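Local coordinates for protein GntR family transcriptional regulator (Streptococcus agalactiae, PDB 7B5U) that senses the second messenger c-di-AMP through its dimeric RCK_C domain, the part present here, and probably regulates transcription by binding DNA, at residues Q29-F43 with D57-M71. Residues are numbered along the deposited sequence; the frame is centred on the assembly and turned at random. Where two conformers were deposited one is given.
Sequences QTGATIVAIEHEGKF and DHIFFVGDEDVYARM. With 2BA ((2R,3R,3aS,5R,7aR,9R,10R,10aS,12R,14aR)-2,9-bis(6-amino-9H-purin-9-yl)octahydro-2H,7H-difuro[3,2-d:3',2'-j][1,3,7,9,2,8 ]tetraoxadiphosphacyclododecine-3,5,10,12-tetrol 5,12-dioxide), chain C.
D57 OD1 takes two bonds from the H39–K42 turn, one direct and one through a water: H39 ND1 donates to it at 2.6 Å, and the water bound to E40 N donates the second. The imidazole meets this oxygen on its syn side, in the ring's plane, yet ring and carboxylate stand nearly perpendicular (81°). H39 reaches it with CG anti to the backbone N (chi1 176°), while D57 OD2 takes the backbone N of E54. The type I' turn is thus tied to D57, beside strand 58-62.

From here strands 33-39 and 58-62 run antiparallel in the middle of the four-stranded sheet. A classic beta bulge, V35 and A36 both opposite F60, shifts their register by one: F60 O accepts a 2.8 Å bond from V35 N and a weak one from A36 N. Around it, V35 CG2 packs on F60 CB, and F43 CE2 lies 3.7 Å from F60 CE1, the two rings meeting obliquely. On the opposite face, I34 CG1 rests on I59 CG2.

Beyond the strands, helix 65-74 packs against residues 29-32. The R70 guanidinium lies flat over the T30–G31 peptide, its CZ 3.2 Å from T30 C, and NH2 bonds Q29 O from above the carbonyl plane. A32 CB fits between V67 CG1, F61 CD1 and M71 CG.

I34 N donates to N11 of one c-di-AMP adenine (2.9 Å), and N61 returns a bond to I34 O. Because both groups point away from strand 58-62, this non-hydrogen-bonded position can read the base's edge without sacrificing any interstrand bond.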
loop_
_atom_site.group_PDB
_atom_site.type_symbol
_atom_site.label_atom_id
_atom_site.label_comp_id
_atom_site.label_asym_id
_atom_site.label_seq_id
_atom_site.Cartn_x
_atom_site.Cartn_y
_atom_site.Cartn_z
ATOM N N GLN A 29 9.710 7.869 -1.108
ATOM C CA GLN A 29 11.001 7.646 -1.750
ATOM C C GLN A 29 10.856 7.087 -3.155
ATOM O O GLN A 29 11.666 7.406 -4.031
ATOM C CB GLN A 29 11.828 6.645 -0.947
ATOM C CG GLN A 29 12.122 7.063 0.461
ATOM C CD GLN A 29 13.155 8.161 0.548
ATOM O OE1 GLN A 29 13.722 8.583 -0.456
ATOM N NE2 GLN A 29 13.405 8.637 1.758
ATOM N N THR A 30 9.852 6.227 -3.379
ATOM C CA THR A 30 9.772 5.432 -4.602
ATOM C C THR A 30 8.416 5.463 -5.284
ATOM O O THR A 30 8.303 4.932 -6.397
ATOM C CB THR A 30 10.080 3.956 -4.321
ATOM O OG1 THR A 30 9.050 3.419 -3.480
ATOM C CG2 THR A 30 11.463 3.794 -3.676
ATOM N N GLY A 31 7.377 6.000 -4.641
ATOM C CA GLY A 31 6.042 5.938 -5.197
ATOM C C GLY A 31 5.335 4.613 -5.026
ATOM O O GLY A 31 4.202 4.473 -5.508
ATOM N N ALA A 32 5.946 3.654 -4.338
ATOM C CA ALA A 32 5.373 2.325 -4.189
ATOM C C ALA A 32 4.517 2.208 -2.938
ATOM O O ALA A 32 4.845 2.776 -1.891
ATOM C CB ALA A 32 6.495 1.298 -4.099
ATOM N N THR A 33 3.442 1.435 -3.043
ATOM C CA THR A 33 2.657 1.044 -1.877
ATOM C C THR A 33 2.887 -0.444 -1.651
ATOM O O THR A 33 2.491 -1.275 -2.485
ATOM C CB THR A 33 1.175 1.343 -2.082
ATOM O OG1 THR A 33 0.998 2.749 -2.306
ATOM C CG2 THR A 33 0.365 0.945 -0.856
ATOM N N ILE A 34 3.555 -0.777 -0.546
ATOM C CA ILE A 34 3.865 -2.169 -0.229
ATOM C C ILE A 34 2.613 -2.863 0.295
ATOM O O ILE A 34 1.971 -2.386 1.239
ATOM C CB ILE A 34 5.018 -2.256 0.785
ATOM C CG1 ILE A 34 6.311 -1.672 0.195
ATOM C CG2 ILE A 34 5.194 -3.695 1.251
ATOM C CD1 ILE A 34 7.436 -1.531 1.214
ATOM N N VAL A 35 2.258 -3.990 -0.327
ATOM C CA VAL A 35 1.080 -4.751 0.077
ATOM C C VAL A 35 1.434 -5.935 0.959
ATOM O O VAL A 35 0.596 -6.389 1.738
ATOM C CB VAL A 35 0.226 -5.190 -1.128
ATOM C CG1 VAL A 35 -0.290 -3.985 -1.847
ATOM C CG2 VAL A 35 0.998 -6.093 -2.074
ATOM N N ALA A 36 2.657 -6.451 0.835
ATOM C CA ALA A 36 3.065 -7.581 1.654
ATOM C C ALA A 36 4.582 -7.689 1.668
ATOM O O ALA A 36 5.253 -7.270 0.725
ATOM C CB ALA A 36 2.479 -8.900 1.139
ATOM N N ILE A 37 5.103 -8.268 2.751
ATOM C CA ILE A 37 6.500 -8.670 2.854
ATOM C C ILE A 37 6.530 -10.171 3.077
ATOM O O ILE A 37 5.799 -10.693 3.927
ATOM C CB ILE A 37 7.224 -7.968 4.018
ATOM C CG1 ILE A 37 7.200 -6.455 3.849
ATOM C CG2 ILE A 37 8.661 -8.479 4.131
ATOM C CD1 ILE A 37 7.527 -5.725 5.122
ATOM N N GLU A 38 7.389 -10.859 2.338
ATOM C CA GLU A 38 7.661 -12.261 2.607
ATOM C C GLU A 38 9.022 -12.340 3.279
ATOM O O GLU A 38 10.020 -11.851 2.728
ATOM C CB GLU A 38 7.654 -13.097 1.333
ATOM C CG GLU A 38 7.771 -14.578 1.625
ATOM C CD GLU A 38 7.938 -15.407 0.372
ATOM O OE1 GLU A 38 7.841 -14.841 -0.742
ATOM O OE2 GLU A 38 8.160 -16.628 0.502
ATOM N N HIS A 39 9.059 -12.939 4.467
ATOM C CA HIS A 39 10.265 -13.021 5.278
ATOM C C HIS A 39 10.352 -14.436 5.822
ATOM O O HIS A 39 9.417 -14.900 6.481
ATOM C CB HIS A 39 10.151 -12.022 6.427
ATOM C CG HIS A 39 11.287 -12.085 7.394
ATOM N ND1 HIS A 39 12.581 -11.763 7.043
ATOM C CD2 HIS A 39 11.328 -12.444 8.698
ATOM C CE1 HIS A 39 13.368 -11.909 8.094
ATOM N NE2 HIS A 39 12.631 -12.322 9.109
ATOM N N GLU A 40 11.451 -15.130 5.532
ATOM C CA GLU A 40 11.614 -16.513 5.973
ATOM C C GLU A 40 10.431 -17.377 5.537
ATOM O O GLU A 40 9.990 -18.277 6.258
ATOM C CB GLU A 40 11.850 -16.596 7.486
ATOM C CG GLU A 40 13.051 -15.796 7.979
ATOM C CD GLU A 40 13.046 -15.572 9.487
ATOM O OE1 GLU A 40 12.012 -15.845 10.136
ATOM O OE2 GLU A 40 14.078 -15.115 10.022
ATOM N N GLY A 41 9.896 -17.082 4.350
ATOM C CA GLY A 41 8.801 -17.841 3.781
ATOM C C GLY A 41 7.429 -17.511 4.327
ATOM O O GLY A 41 6.448 -18.134 3.901
ATOM N N LYS A 42 7.326 -16.549 5.243
ATOM C CA LYS A 42 6.071 -16.159 5.874
ATOM C C LYS A 42 5.648 -14.799 5.333
ATOM O O LYS A 42 6.494 -13.935 5.086
ATOM C CB LYS A 42 6.247 -16.074 7.396
ATOM C CG LYS A 42 6.564 -17.420 8.045
ATOM C CD LYS A 42 7.055 -17.277 9.482
ATOM C CE LYS A 42 8.511 -16.827 9.537
ATOM N NZ LYS A 42 9.064 -16.841 10.925
ATOM N N PHE A 43 4.347 -14.610 5.143
ATOM C CA PHE A 43 3.820 -13.388 4.557
ATOM C C PHE A 43 3.145 -12.536 5.617
ATOM O O PHE A 43 2.408 -13.050 6.467
ATOM C CB PHE A 43 2.801 -13.709 3.464
ATOM C CG PHE A 43 3.405 -14.331 2.247
ATOM C CD1 PHE A 43 3.698 -15.682 2.218
ATOM C CD2 PHE A 43 3.671 -13.564 1.123
ATOM C CE1 PHE A 43 4.260 -16.263 1.093
ATOM C CE2 PHE A 43 4.230 -14.137 -0.005
ATOM C CZ PHE A 43 4.525 -15.487 -0.019
ATOM N N ASP A 57 14.354 -10.718 1.809
ATOM C CA ASP A 57 12.901 -10.669 1.815
ATOM C C ASP A 57 12.365 -10.389 0.411
ATOM O O ASP A 57 13.045 -9.815 -0.444
ATOM C CB ASP A 57 12.414 -9.554 2.740
ATOM C CG ASP A 57 12.599 -9.872 4.209
ATOM O OD1 ASP A 57 13.020 -10.996 4.549
ATOM O OD2 ASP A 57 12.298 -8.986 5.041
ATOM N N HIS A 58 11.116 -10.794 0.181
ATOM C CA HIS A 58 10.400 -10.416 -1.032
ATOM C C HIS A 58 9.435 -9.295 -0.679
ATOM O O HIS A 58 8.645 -9.422 0.267
ATOM C CB HIS A 58 9.609 -11.589 -1.612
ATOM C CG HIS A 58 10.437 -12.780 -1.980
ATOM N ND1 HIS A 58 10.170 -13.533 -3.103
ATOM C CD2 HIS A 58 11.505 -13.362 -1.382
ATOM C CE1 HIS A 58 11.038 -14.525 -3.183
ATOM N NE2 HIS A 58 11.863 -14.442 -2.152
ATOM N N ILE A 59 9.504 -8.195 -1.425
ATOM C CA ILE A 59 8.606 -7.058 -1.248
ATOM C C ILE A 59 7.611 -7.075 -2.399
ATOM O O ILE A 59 8.007 -7.063 -3.572
ATOM C CB ILE A 59 9.360 -5.719 -1.235
ATOM C CG1 ILE A 59 10.525 -5.707 -0.244
ATOM C CG2 ILE A 59 8.386 -4.553 -0.999
ATOM C CD1 ILE A 59 11.280 -4.397 -0.271
ATOM N N PHE A 60 6.324 -7.086 -2.063
ATOM C CA PHE A 60 5.236 -7.016 -3.033
ATOM C C PHE A 60 4.634 -5.619 -2.952
ATOM O O PHE A 60 4.286 -5.167 -1.861
ATOM C CB PHE A 60 4.171 -8.071 -2.701
ATOM C CG PHE A 60 4.668 -9.486 -2.842
ATOM C CD1 PHE A 60 5.373 -10.095 -1.815
ATOM C CD2 PHE A 60 4.434 -10.207 -4.003
ATOM C CE1 PHE A 60 5.852 -11.394 -1.954
ATOM C CE2 PHE A 60 4.909 -11.510 -4.137
ATOM C CZ PHE A 60 5.612 -12.100 -3.109
ATOM N N PHE A 61 4.507 -4.933 -4.086
ATOM C CA PHE A 61 4.067 -3.544 -4.062
ATOM C C PHE A 61 3.305 -3.208 -5.337
ATOM O O PHE A 61 3.532 -3.812 -6.391
ATOM C CB PHE A 61 5.242 -2.571 -3.881
ATOM C CG PHE A 61 6.263 -2.634 -4.984
ATOM C CD1 PHE A 61 6.187 -1.780 -6.065
ATOM C CD2 PHE A 61 7.323 -3.536 -4.920
ATOM C CE1 PHE A 61 7.136 -1.835 -7.087
ATOM C CE2 PHE A 61 8.264 -3.591 -5.935
ATOM C CZ PHE A 61 8.180 -2.736 -7.008
ATOM N N VAL A 62 2.392 -2.238 -5.234
ATOM C CA VAL A 62 1.665 -1.734 -6.385
ATOM C C VAL A 62 2.275 -0.421 -6.848
ATOM O O VAL A 62 2.912 0.316 -6.087
ATOM C CB VAL A 62 0.139 -1.613 -6.161
ATOM C CG1 VAL A 62 -0.461 -2.980 -5.887
ATOM C CG2 VAL A 62 -0.187 -0.610 -5.054
ATOM N N GLY A 63 2.062 -0.134 -8.124
ATOM C CA GLY A 63 2.632 1.019 -8.796
ATOM C C GLY A 63 2.544 0.808 -10.300
ATOM O O GLY A 63 1.709 0.040 -10.782
ATOM N N ASP A 64 3.370 1.542 -11.028
ATOM C CA ASP A 64 3.528 1.315 -12.456
ATOM C C ASP A 64 4.989 0.961 -12.737
ATOM O O ASP A 64 5.788 0.761 -11.823
ATOM C CB ASP A 64 2.973 2.494 -13.262
ATOM C CG ASP A 64 3.727 3.788 -13.033
ATOM O OD1 ASP A 64 3.252 4.830 -13.541
ATOM O OD2 ASP A 64 4.798 3.775 -12.389
ATOM N N GLU A 65 5.341 0.901 -14.020
ATOM C CA GLU A 65 6.697 0.512 -14.401
ATOM C C GLU A 65 7.735 1.470 -13.833
ATOM O O GLU A 65 8.845 1.050 -13.472
ATOM C CB GLU A 65 6.811 0.433 -15.924
ATOM C CG GLU A 65 6.244 -0.844 -16.535
ATOM C CD GLU A 65 4.757 -0.768 -16.867
ATOM O OE1 GLU A 65 4.295 -1.621 -17.656
ATOM O OE2 GLU A 65 4.049 0.128 -16.351
ATOM N N ASP A 66 7.401 2.763 -13.757
ATOM C CA ASP A 66 8.347 3.731 -13.217
ATOM C C ASP A 66 8.556 3.515 -11.723
ATOM O O ASP A 66 9.681 3.638 -11.226
ATOM C CB ASP A 66 7.866 5.152 -13.503
ATOM C CG ASP A 66 8.963 6.186 -13.323
ATOM O OD1 ASP A 66 9.928 6.170 -14.116
ATOM O OD2 ASP A 66 8.863 7.018 -12.396
ATOM N N VAL A 67 7.481 3.194 -10.988
ATOM C CA VAL A 67 7.619 2.878 -9.571
ATOM C C VAL A 67 8.505 1.657 -9.389
ATOM O O VAL A 67 9.353 1.609 -8.487
ATOM C CB VAL A 67 6.231 2.662 -8.947
ATOM C CG1 VAL A 67 6.368 2.110 -7.540
ATOM C CG2 VAL A 67 5.435 3.959 -8.952
ATOM N N TYR A 68 8.319 0.643 -10.239
ATOM C CA TYR A 68 9.198 -0.520 -10.194
ATOM C C TYR A 68 10.661 -0.110 -10.360
ATOM O O TYR A 68 11.538 -0.568 -9.617
ATOM C CB TYR A 68 8.804 -1.573 -11.238
ATOM C CG TYR A 68 9.922 -2.563 -11.411
ATOM C CD1 TYR A 68 10.142 -3.560 -10.469
ATOM C CD2 TYR A 68 10.820 -2.448 -12.471
ATOM C CE1 TYR A 68 11.211 -4.439 -10.593
ATOM C CE2 TYR A 68 11.889 -3.324 -12.608
ATOM C CZ TYR A 68 12.077 -4.315 -11.661
ATOM O OH TYR A 68 13.130 -5.199 -11.767
ATOM N N ALA A 69 10.949 0.752 -11.340
ATOM C CA ALA A 69 12.326 1.192 -11.564
ATOM C C ALA A 69 12.888 1.910 -10.343
ATOM O O ALA A 69 14.059 1.720 -9.979
ATOM C CB ALA A 69 12.380 2.098 -12.796
ATOM N N ARG A 70 12.068 2.737 -9.691
ATOM C CA ARG A 70 12.493 3.413 -8.469
ATOM C C ARG A 70 12.796 2.418 -7.349
ATOM O O ARG A 70 13.810 2.551 -6.652
ATOM C CB ARG A 70 11.449 4.454 -8.048
ATOM C CG ARG A 70 11.269 5.549 -9.098
ATOM C CD ARG A 70 10.085 6.469 -8.843
ATOM N NE ARG A 70 10.283 7.248 -7.629
ATOM C CZ ARG A 70 9.341 7.989 -7.052
ATOM N NH1 ARG A 70 8.117 8.071 -7.583
ATOM N NH2 ARG A 70 9.636 8.645 -5.934
ATOM N N MET A 71 11.918 1.427 -7.140
ATOM C CA MET A 71 12.162 0.432 -6.098
ATOM C C MET A 71 13.434 -0.353 -6.369
ATOM O O MET A 71 14.228 -0.609 -5.454
ATOM C CB MET A 71 10.962 -0.504 -5.973
ATOM C CG MET A 71 9.795 0.135 -5.265
ATOM S SD MET A 71 10.065 0.292 -3.483
ATOM C CE MET A 71 9.513 -1.330 -2.951
HETATM P P 2BA C . 2.661 8.725 3.993
HETATM O O1P 2BA C . 2.606 8.054 2.673
HETATM O O2P 2BA C . 2.846 10.206 4.013
HETATM O "O5'" 2BA C . 1.325 8.295 4.807
HETATM C "C5'" 2BA C . 1.012 8.945 6.017
HETATM C "C4'" 2BA C . -0.099 8.109 6.716
HETATM O "O4'" 2BA C . -1.196 8.124 5.960
HETATM C "C3'" 2BA C . 0.326 6.634 6.932
HETATM O "O3'" 2BA C . 1.000 6.542 8.134
HETATM C "C2'" 2BA C . -1.057 5.940 6.854
HETATM O "O2'" 2BA C . -1.718 5.927 8.190
HETATM C "C1'" 2BA C . -1.750 6.650 5.942
HETATM N N9 2BA C . -1.662 6.161 4.570
HETATM C C8 2BA C . -0.933 6.742 3.582
HETATM N N7 2BA C . -1.081 6.010 2.461
HETATM C C5 2BA C . -1.894 4.975 2.790
HETATM C C6 2BA C . -2.412 3.916 2.093
HETATM N N6 2BA C . -2.150 3.653 0.712
HETATM N N1 2BA C . -3.225 3.055 2.705
HETATM C C2 2BA C . -3.529 3.194 4.022
HETATM N N3 2BA C . -3.058 4.233 4.731
HETATM C C4 2BA C . -2.242 5.084 4.077
HETATM P P1 2BA C . 1.959 5.243 8.471
HETATM O O1P1 2BA C . 1.262 3.961 8.172
HETATM O O2P1 2BA C . 2.431 5.424 9.873
HETATM O "O5'1" 2BA C . 3.186 5.372 7.403
HETATM C "C5'1" 2BA C . 4.133 6.410 7.571
HETATM C "C4'1" 2BA C . 4.966 6.481 6.249
HETATM O "O4'1" 2BA C . 5.608 5.333 6.052
HETATM C "C3'1" 2BA C . 4.055 6.740 5.025
HETATM O "O3'1" 2BA C . 3.899 8.110 4.895
HETATM C "C2'1" 2BA C . 4.873 6.022 3.920
HETATM O "O2'1" 2BA C . 5.897 6.950 3.343
HETATM C "C1'1" 2BA C . 5.446 4.964 4.531
HETATM N N91 2BA C . 4.680 3.722 4.501
HETATM C C81 2BA C . 3.952 3.162 5.501
HETATM N N71 2BA C . 3.369 2.035 5.053
HETATM C C51 2BA C . 3.729 1.926 3.751
HETATM C C61 2BA C . 3.451 1.014 2.747
HETATM N N61 2BA C . 2.637 -0.138 2.980
HETATM N N11 2BA C . 3.979 1.166 1.551
HETATM C C21 2BA C . 4.755 2.241 1.280
HETATM N N31 2BA C . 5.064 3.151 2.208
HETATM C C41 2BA C . 4.517 2.970 3.423
HETATM O O HOH W 1 13.383 -13.637 3.772
#